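Local coordinates for autophagy protein 5 (Saccharomyces cerevisiae, PDB 2DYO), which takes part in autophagic vesicle formation and cytoplasm-to-vacuole transport and is required for mitophagy and for selective autophagic degradation of the nucleus, at residues 47-52 with 141-146; 149-154 with 272-277; 174-179 with 186-191. All coordinates share one frame; numbering follows the deposited sequence.

How the contacts relate
Contacts 1 and 2 share helix 142-159: its first turn meets the 47-52 turn of the UblA region, and its middle meets segment 272-277 of the UblB region, the end of helix 266-273 and the loop after it. Their centres lie about 15 Å apart and they touch directly, Tyr47 CZ standing 3.7 Å from Phe276 CZ. Contact 3 joins two further bundle helices, its centre about 13 Å from that of contact 2 and about 16 Å from that of contact 1. Trp151 CE2 of contact 2 lies 3.7 Å from Phe176 CZ of contact 3, while Trp177 covers Ala143 and Asn50 of contact 1. Lys152, the ATG12 conjugation site, unmodified here, lies on segment 149-154.

Contact 1: 47-52 with 141-146; sequences YLVNYM and TQAEKF
The methyl group of Ala143 is the central bump of this contact. From the first turn of helix 142-159 its CB points at the 47-52 turn and enters a shallow hollow lined by Tyr47, Val49 and Asn50. Val49 makes the tightest wall, with CG1 3.5 Å from Ala143 CB; the CA atoms of Val49 and Ala143 are 7.1 Å apart, the nearest of the two segments. Asn50 lines another part with its amide, ND2 lying 3.8 Å from Ala143 CB. Tyr47 adds the third wall: its CD2 is 4.1 Å from Ala143 CB, the methyl meeting the ring obliquely.

Because CG of Tyr47 stands anti to its own carbonyl carbon (chi1 -66°), the phenol extends past the alanine and carries its hydroxyl on to Phe146, about one turn further along the helix. Here Tyr47 OH abuts the rim of the Phe146 ring, in the ring plane and 3.7 Å from CD2 of Phe146; the two side chains cross at about a right angle. Toward the start of the helix the extended Gln142 lays its OE1 3.9 Å from Val49 CG2. Hydrogen bonds to Ala137 N (from OE1) and Pro135 O (from NE2) fix that amide; it meets Val49 by van der Waals contact.

No hydrogen bond crosses between the segments; complementary shape does the work. Trp177 of helix 170-182 packs on both Asn50 and Ala143, and the Phe276 ring meets that of Tyr47 edge-to-face. The Asn50 backbone and Tyr51 OH hydrogen-bond to the backbone of another protein's chain. The 3-10 turn leads from strand 37-43 into helix 52-59, the strand-to-helix passage of a ubiquitin-like beta-grasp fold, and here it is the seat on which the helical bundle rests against UblA.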
# COMPACT_ATOMS: atom_id res chain seq x y z
N TYR A 47 2.79 -4.43 -3.33
CA TYR A 47 3.78 -3.42 -3.71
C TYR A 47 3.88 -3.36 -5.23
O TYR A 47 3.75 -4.38 -5.91
CB TYR A 47 5.17 -3.77 -3.17
CG TYR A 47 5.33 -3.74 -1.67
CD1 TYR A 47 5.01 -2.60 -0.92
CD2 TYR A 47 5.89 -4.83 -1.00
CE1 TYR A 47 5.24 -2.56 0.46
CE2 TYR A 47 6.12 -4.79 0.37
CZ TYR A 47 5.80 -3.66 1.09
OH TYR A 47 6.06 -3.64 2.44
N LEU A 48 4.14 -2.17 -5.76
CA LEU A 48 4.27 -2.00 -7.20
C LEU A 48 5.42 -2.84 -7.75
O LEU A 48 5.39 -3.31 -8.87
CB LEU A 48 4.52 -0.52 -7.55
CG LEU A 48 3.35 0.45 -7.35
CD1 LEU A 48 3.84 1.88 -7.55
CD2 LEU A 48 2.24 0.13 -8.34
N VAL A 49 6.45 -3.00 -6.92
CA VAL A 49 7.63 -3.77 -7.30
C VAL A 49 7.34 -5.24 -7.60
O VAL A 49 8.13 -5.92 -8.26
CB VAL A 49 8.70 -3.61 -6.21
CG1 VAL A 49 8.67 -4.76 -5.24
CG2 VAL A 49 10.06 -3.40 -6.86
N ASN A 50 6.20 -5.74 -7.14
CA ASN A 50 5.82 -7.12 -7.42
C ASN A 50 5.46 -7.30 -8.90
O ASN A 50 5.19 -8.43 -9.35
CB ASN A 50 4.65 -7.54 -6.54
CG ASN A 50 5.07 -7.75 -5.10
OD1 ASN A 50 4.24 -7.83 -4.19
ND2 ASN A 50 6.37 -7.86 -4.90
N TYR A 51 5.46 -6.21 -9.65
CA TYR A 51 5.12 -6.28 -11.07
C TYR A 51 6.31 -6.08 -12.01
O TYR A 51 6.13 -5.94 -13.22
CB TYR A 51 4.00 -5.28 -11.38
CG TYR A 51 2.75 -5.60 -10.60
CD1 TYR A 51 2.63 -5.22 -9.27
CD2 TYR A 51 1.76 -6.41 -11.14
CE1 TYR A 51 1.56 -5.66 -8.49
CE2 TYR A 51 0.69 -6.85 -10.38
CZ TYR A 51 0.60 -6.48 -9.05
OH TYR A 51 -0.42 -6.97 -8.27
N MET A 52 7.52 -6.09 -11.46
CA MET A 52 8.71 -5.93 -12.30
C MET A 52 8.88 -7.11 -13.26
O MET A 52 9.25 -6.91 -14.43
CB MET A 52 9.97 -5.79 -11.43
CG MET A 52 10.04 -4.46 -10.70
SD MET A 52 9.60 -3.07 -11.77
CE MET A 52 10.91 -3.13 -12.99
N THR A 141 14.43 -10.73 -4.02
CA THR A 141 13.91 -10.88 -2.66
C THR A 141 13.81 -9.51 -1.99
O THR A 141 13.52 -9.42 -0.80
CB THR A 141 14.82 -11.76 -1.79
OG1 THR A 141 16.13 -11.18 -1.74
CG2 THR A 141 14.92 -13.18 -2.35
N GLN A 142 14.05 -8.46 -2.76
CA GLN A 142 14.00 -7.09 -2.24
C GLN A 142 12.71 -6.75 -1.48
O GLN A 142 12.76 -6.24 -0.35
CB GLN A 142 14.18 -6.07 -3.37
CG GLN A 142 13.98 -4.63 -2.92
CD GLN A 142 14.11 -3.62 -4.04
OE1 GLN A 142 13.57 -3.81 -5.14
NE2 GLN A 142 14.82 -2.53 -3.78
N ALA A 143 11.56 -7.02 -2.10
CA ALA A 143 10.28 -6.72 -1.46
C ALA A 143 10.04 -7.59 -0.23
O ALA A 143 9.70 -7.08 0.84
CB ALA A 143 9.15 -6.91 -2.47
N GLU A 144 10.23 -8.89 -0.38
CA GLU A 144 10.04 -9.81 0.74
C GLU A 144 10.90 -9.42 1.94
O GLU A 144 10.41 -9.41 3.08
CB GLU A 144 10.34 -11.25 0.32
CG GLU A 144 10.38 -12.23 1.48
CD GLU A 144 10.51 -13.67 1.02
OE1 GLU A 144 11.15 -13.91 -0.03
OE2 GLU A 144 9.98 -14.57 1.72
N LYS A 145 12.17 -9.11 1.70
CA LYS A 145 13.06 -8.74 2.79
C LYS A 145 12.56 -7.49 3.51
O LYS A 145 12.52 -7.45 4.74
CB LYS A 145 14.49 -8.48 2.27
CG LYS A 145 15.27 -9.75 1.93
CD LYS A 145 15.55 -10.58 3.17
CE LYS A 145 16.38 -11.82 2.84
NZ LYS A 145 16.62 -12.64 4.06
N PHE A 146 12.19 -6.47 2.74
CA PHE A 146 11.70 -5.23 3.32
C PHE A 146 10.39 -5.45 4.07
O PHE A 146 10.20 -4.96 5.18
CB PHE A 146 11.45 -4.19 2.22
CG PHE A 146 10.97 -2.87 2.74
CD1 PHE A 146 11.87 -1.90 3.17
CD2 PHE A 146 9.60 -2.61 2.86
CE1 PHE A 146 11.43 -0.70 3.72
CE2 PHE A 146 9.16 -1.40 3.40
CZ PHE A 146 10.07 -0.46 3.83

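Contact 2: 149-154 with 272-277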
# COMPACT_ATOMS: atom_id res chain seq x y z
N HIS A 149 10.72 -7.31 7.30
CA HIS A 149 11.33 -6.42 8.28
C HIS A 149 10.27 -5.48 8.84
O HIS A 149 10.36 -5.01 9.98
CB HIS A 149 12.47 -5.62 7.64
CG HIS A 149 13.29 -4.85 8.62
ND1 HIS A 149 14.11 -5.46 9.55
CD2 HIS A 149 13.38 -3.52 8.86
CE1 HIS A 149 14.67 -4.54 10.31
NE2 HIS A 149 14.24 -3.35 9.92
N GLN A 150 9.25 -5.19 8.03
CA GLN A 150 8.14 -4.34 8.46
C GLN A 150 7.39 -5.10 9.55
O GLN A 150 7.08 -4.55 10.61
CB GLN A 150 7.17 -4.06 7.30
CG GLN A 150 7.61 -3.01 6.28
CD GLN A 150 7.78 -1.63 6.89
OE1 GLN A 150 8.79 -1.34 7.53
NE2 GLN A 150 6.77 -0.78 6.72
N TRP A 151 7.11 -6.37 9.30
CA TRP A 151 6.38 -7.17 10.27
C TRP A 151 7.16 -7.44 11.54
O TRP A 151 6.57 -7.62 12.60
CB TRP A 151 5.91 -8.49 9.65
CG TRP A 151 4.58 -8.36 8.97
CD1 TRP A 151 4.35 -8.19 7.63
CD2 TRP A 151 3.30 -8.32 9.61
NE1 TRP A 151 3.00 -8.05 7.40
CE2 TRP A 151 2.34 -8.13 8.59
CE3 TRP A 151 2.87 -8.43 10.94
CZ2 TRP A 151 0.96 -8.04 8.87
CZ3 TRP A 151 1.51 -8.35 11.21
CH2 TRP A 151 0.57 -8.15 10.18
N LYS A 152 8.48 -7.47 11.44
CA LYS A 152 9.30 -7.69 12.62
C LYS A 152 9.15 -6.49 13.56
O LYS A 152 9.04 -6.63 14.78
CB LYS A 152 10.77 -7.89 12.23
CG LYS A 152 11.65 -8.38 13.35
CD LYS A 152 13.11 -8.55 12.89
CE LYS A 152 14.02 -8.94 14.05
NZ LYS A 152 15.44 -9.06 13.61
N GLN A 153 9.14 -5.29 12.99
CA GLN A 153 8.98 -4.08 13.79
C GLN A 153 7.57 -4.08 14.40
O GLN A 153 7.38 -3.76 15.57
CB GLN A 153 9.12 -2.82 12.92
CG GLN A 153 10.47 -2.62 12.27
CD GLN A 153 10.46 -1.48 11.26
OE1 GLN A 153 10.25 -0.32 11.62
NE2 GLN A 153 10.67 -1.82 9.99
N VAL A 154 6.59 -4.44 13.58
CA VAL A 154 5.20 -4.49 14.02
C VAL A 154 5.04 -5.44 15.21
O VAL A 154 4.43 -5.09 16.21
CB VAL A 154 4.26 -4.92 12.87
CG1 VAL A 154 2.87 -5.24 13.41
CG2 VAL A 154 4.17 -3.81 11.84
N LYS A 272 -8.62 -3.71 12.44
CA LYS A 272 -9.43 -3.98 11.26
C LYS A 272 -8.92 -3.39 9.95
O LYS A 272 -9.00 -4.04 8.90
CB LYS A 272 -10.87 -3.52 11.51
CG LYS A 272 -11.56 -4.35 12.58
CD LYS A 272 -12.87 -3.73 13.03
CE LYS A 272 -13.55 -4.64 14.06
NZ LYS A 272 -14.66 -3.97 14.78
N LEU A 273 -8.41 -2.17 10.00
CA LEU A 273 -7.94 -1.52 8.79
C LEU A 273 -6.43 -1.43 8.55
O LEU A 273 -6.00 -0.77 7.60
CB LEU A 273 -8.57 -0.12 8.70
CG LEU A 273 -9.92 -0.05 7.98
CD1 LEU A 273 -10.86 -1.14 8.46
CD2 LEU A 273 -10.53 1.33 8.18
N ARG A 274 -5.62 -2.09 9.37
CA ARG A 274 -4.18 -2.04 9.14
C ARG A 274 -3.89 -2.61 7.76
O ARG A 274 -4.65 -3.43 7.25
CB ARG A 274 -3.42 -2.85 10.20
CG ARG A 274 -3.65 -4.35 10.13
CD ARG A 274 -2.79 -5.08 11.15
NE ARG A 274 -3.09 -6.51 11.19
CZ ARG A 274 -2.52 -7.37 12.02
NH1 ARG A 274 -1.60 -6.95 12.88
NH2 ARG A 274 -2.86 -8.65 11.99
N SER A 275 -2.79 -2.18 7.15
CA SER A 275 -2.40 -2.64 5.83
C SER A 275 -1.67 -3.99 5.90
O SER A 275 -1.38 -4.49 6.99
CB SER A 275 -1.53 -1.59 5.15
OG SER A 275 -2.25 -0.37 5.01
N PHE A 276 -1.35 -4.56 4.74
CA PHE A 276 -0.71 -5.87 4.66
C PHE A 276 0.73 -5.96 5.17
O PHE A 276 1.29 -7.05 5.24
CB PHE A 276 -0.79 -6.41 3.22
CG PHE A 276 0.32 -5.93 2.33
CD1 PHE A 276 1.37 -6.78 1.98
CD2 PHE A 276 0.32 -4.63 1.82
CE1 PHE A 276 2.41 -6.34 1.15
CE2 PHE A 276 1.35 -4.18 0.99
CZ PHE A 276 2.40 -5.04 0.65
N ASP A 277 1.33 -4.82 5.52
CA ASP A 277 2.69 -4.84 6.06
C ASP A 277 2.64 -4.72 7.58
O ASP A 277 3.67 -4.58 8.23
CB ASP A 277 3.54 -3.70 5.47
CG ASP A 277 3.02 -2.33 5.84
OD1 ASP A 277 3.73 -1.35 5.53
OD2 ASP A 277 1.91 -2.21 6.42
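With its CG turned to the backbone N side (chi1 -87°), Trp151 swings its indole from helix 142-159 to segment 272-277, the end of helix 266-273 and the loop after it. Arg274, its CG between the backbone N and the carbonyl carbon (chi1 67°) and the chain then extended to NE, sends its guanidinium to the far rim of the same ring. At one edge of the indole, NE1 of Trp151 donates to Phe276 O at 2.9 Å, the oxygen lying near the ring plane; Phe276 O also accepts from Trp147 NE1. Over one face lies the Asp277 carbonyl carbon, C, 3.4 Å from Trp151 NE1. The benzene rim points into the flat side of the guanidinium, Trp151 CH2 lying 3.7 Å from Arg274 CZ with the planes 79° apart; Arg274 NH1 also hydrogen-bonds to Tyr270 OH. Gln150 NE2 makes a weak bond of 3.3 Å to Asp277 OD1, whose stronger partner is Tyr281 OH. A leucine in place of Trp151 is likely to leave Phe276 O with one indole donor fewer and a gap beneath the Asp277 carbonyl. The contact docks the bundle's long helix on the loop that enters central strand 280-286 of the ubiquitin-like UblB.

Contact 3: 174-179 with 186-191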
# COMPACT_ATOMS: atom_id res chain seq x y z
N ARG A 174 7.97 -17.78 4.62
CA ARG A 174 7.95 -17.72 3.16
C ARG A 174 6.52 -17.81 2.68
O ARG A 174 6.13 -17.15 1.73
CB ARG A 174 8.77 -18.88 2.59
CG ARG A 174 10.04 -19.11 3.34
CD ARG A 174 11.25 -18.71 2.54
NE ARG A 174 11.71 -19.81 1.70
CZ ARG A 174 12.99 -20.02 1.40
NH1 ARG A 174 13.92 -19.20 1.87
NH2 ARG A 174 13.34 -21.04 0.64
N LYS A 175 5.75 -18.65 3.36
CA LYS A 175 4.34 -18.87 3.03
C LYS A 175 3.56 -17.58 3.28
O LYS A 175 2.60 -17.27 2.57
CB LYS A 175 3.79 -20.00 3.91
CG LYS A 175 2.36 -20.42 3.63
CD LYS A 175 1.92 -21.45 4.67
CE LYS A 175 0.53 -21.99 4.41
NZ LYS A 175 0.11 -22.97 5.45
N PHE A 176 3.97 -16.84 4.30
CA PHE A 176 3.33 -15.58 4.66
C PHE A 176 3.49 -14.62 3.47
O PHE A 176 2.50 -14.11 2.94
CB PHE A 176 3.98 -15.02 5.93
CG PHE A 176 3.23 -13.86 6.56
CD1 PHE A 176 1.87 -13.69 6.33
CD2 PHE A 176 3.89 -12.96 7.38
CE1 PHE A 176 1.18 -12.62 6.93
CE2 PHE A 176 3.22 -11.90 7.98
CZ PHE A 176 1.86 -11.73 7.75
N TRP A 177 4.73 -14.39 3.04
CA TRP A 177 4.99 -13.51 1.90
C TRP A 177 4.30 -14.05 0.65
O TRP A 177 3.74 -13.30 -0.14
CB TRP A 177 6.49 -13.39 1.62
CG TRP A 177 6.79 -12.67 0.33
CD1 TRP A 177 7.34 -13.21 -0.80
CD2 TRP A 177 6.51 -11.30 0.02
NE1 TRP A 177 7.43 -12.25 -1.79
CE2 TRP A 177 6.93 -11.07 -1.31
CE3 TRP A 177 5.95 -10.24 0.75
CZ2 TRP A 177 6.80 -9.82 -1.92
CZ3 TRP A 177 5.83 -9.00 0.13
CH2 TRP A 177 6.25 -8.80 -1.19
N GLY A 178 4.37 -15.37 0.49
CA GLY A 178 3.77 -16.01 -0.66
C GLY A 178 2.31 -15.69 -0.86
O GLY A 178 1.86 -15.51 -2.00
N SER A 179 1.56 -15.61 0.23
CA SER A 179 0.14 -15.31 0.17
C SER A 179 -0.13 -13.95 -0.46
O SER A 179 -1.18 -13.73 -1.05
CB SER A 179 -0.48 -15.35 1.57
OG SER A 179 0.03 -14.29 2.36
N GLN A 186 -6.62 -16.91 3.20
CA GLN A 186 -6.54 -17.82 4.34
C GLN A 186 -5.14 -17.90 4.94
O GLN A 186 -4.97 -17.83 6.15
CB GLN A 186 -7.01 -19.22 3.94
CG GLN A 186 -8.48 -19.32 3.56
CD GLN A 186 -8.84 -18.47 2.35
OE1 GLN A 186 -8.15 -18.50 1.32
NE2 GLN A 186 -9.93 -17.72 2.45
N ASP A 187 -4.13 -18.06 4.09
CA ASP A 187 -2.77 -18.14 4.60
C ASP A 187 -2.35 -16.82 5.25
O ASP A 187 -1.74 -16.82 6.31
CB ASP A 187 -1.79 -18.49 3.48
CG ASP A 187 -1.93 -19.93 3.00
OD1 ASP A 187 -1.18 -20.31 2.08
OD2 ASP A 187 -2.78 -20.67 3.54
N PHE A 188 -2.68 -15.71 4.61
CA PHE A 188 -2.31 -14.41 5.16
C PHE A 188 -2.91 -14.20 6.54
O PHE A 188 -2.21 -13.82 7.48
CB PHE A 188 -2.74 -13.27 4.22
CG PHE A 188 -2.29 -11.92 4.70
CD1 PHE A 188 -3.04 -11.22 5.64
CD2 PHE A 188 -1.09 -11.38 4.25
CE1 PHE A 188 -2.58 -10.01 6.15
CE2 PHE A 188 -0.63 -10.16 4.76
CZ PHE A 188 -1.38 -9.48 5.71
N ILE A 189 -4.21 -14.44 6.67
CA ILE A 189 -4.89 -14.28 7.95
C ILE A 189 -4.29 -15.21 9.00
O ILE A 189 -4.11 -14.83 10.15
CB ILE A 189 -6.40 -14.60 7.81
CG1 ILE A 189 -7.10 -13.48 7.04
CG2 ILE A 189 -7.02 -14.81 9.18
CD1 ILE A 189 -7.06 -12.13 7.74
N GLU A 190 -3.99 -16.44 8.58
CA GLU A 190 -3.42 -17.43 9.49
C GLU A 190 -2.12 -16.97 10.12
O GLU A 190 -1.97 -16.98 11.34
CB GLU A 190 -3.18 -18.74 8.74
CG GLU A 190 -2.76 -19.89 9.64
CD GLU A 190 -2.53 -21.18 8.88
OE1 GLU A 190 -1.41 -21.38 8.35
OE2 GLU A 190 -3.48 -21.98 8.79
N ILE A 191 -1.16 -16.57 9.29
CA ILE A 191 0.13 -16.14 9.81
C ILE A 191 0.11 -14.78 10.51
O ILE A 191 0.71 -14.63 11.57
CB ILE A 191 1.20 -16.13 8.70
CG1 ILE A 191 1.26 -17.50 8.02
CG2 ILE A 191 2.57 -15.81 9.29
CD1 ILE A 191 1.57 -18.64 8.97
O HOH W 1 0.64 -18.71 1.00
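Phe176, Phe188 and Ile191 form the apolar side of the contact between helices 170-182 and 185-195, whose local axes approach to 8.3 Å with directions 134° apart. A methyl of Ile191 rests over one face of the Phe176 ring in a CH-pi contact, its CG2 3.4 Å from Phe176 CG. The rings of Phe176 and Phe188 meet obliquely, planes 41° apart and centroids 5.2 Å apart. It is a corner of Phe176 that does the touching: CE1 lies over the face of the Phe188 ring, 3.7 Å from Phe188 CD2. Trp147 and Trp151 of helix 142-159 reach Phe176 as well, and Trp12 and Phe276 pack on Phe188.

No direct hydrogen bond joins the two segments. Ser179 OG sits at the edge of the Phe188 ring, in its plane, and hydrogen-bonds back to Phe176 O in its own helix. A water molecule bridges the helices, donating to Lys175 O at 2.9 Å and to Asp187 OD1 at 2.7 Å.

Charged groups meet on the solvent side, through Lys175. CG of Lys175 is anti to its backbone N (chi1 -176°), and the fully extended chain passes across Asp187, laying CE 3.3 Å from Asp187 OD1. Its ammonium continues to Glu190, where Lys175 NZ and Glu190 OE1 make a long salt bridge of 3.6 Å; the Asp187 carboxylate is near NZ without forming one.

This pair of consecutive, steeply crossing helices is probably held mainly by buried ring and methyl packing, while the long ion pair and the bridging water probably add only modestly, with Lys175 likely to ease the mutual repulsion of the two acidic groups.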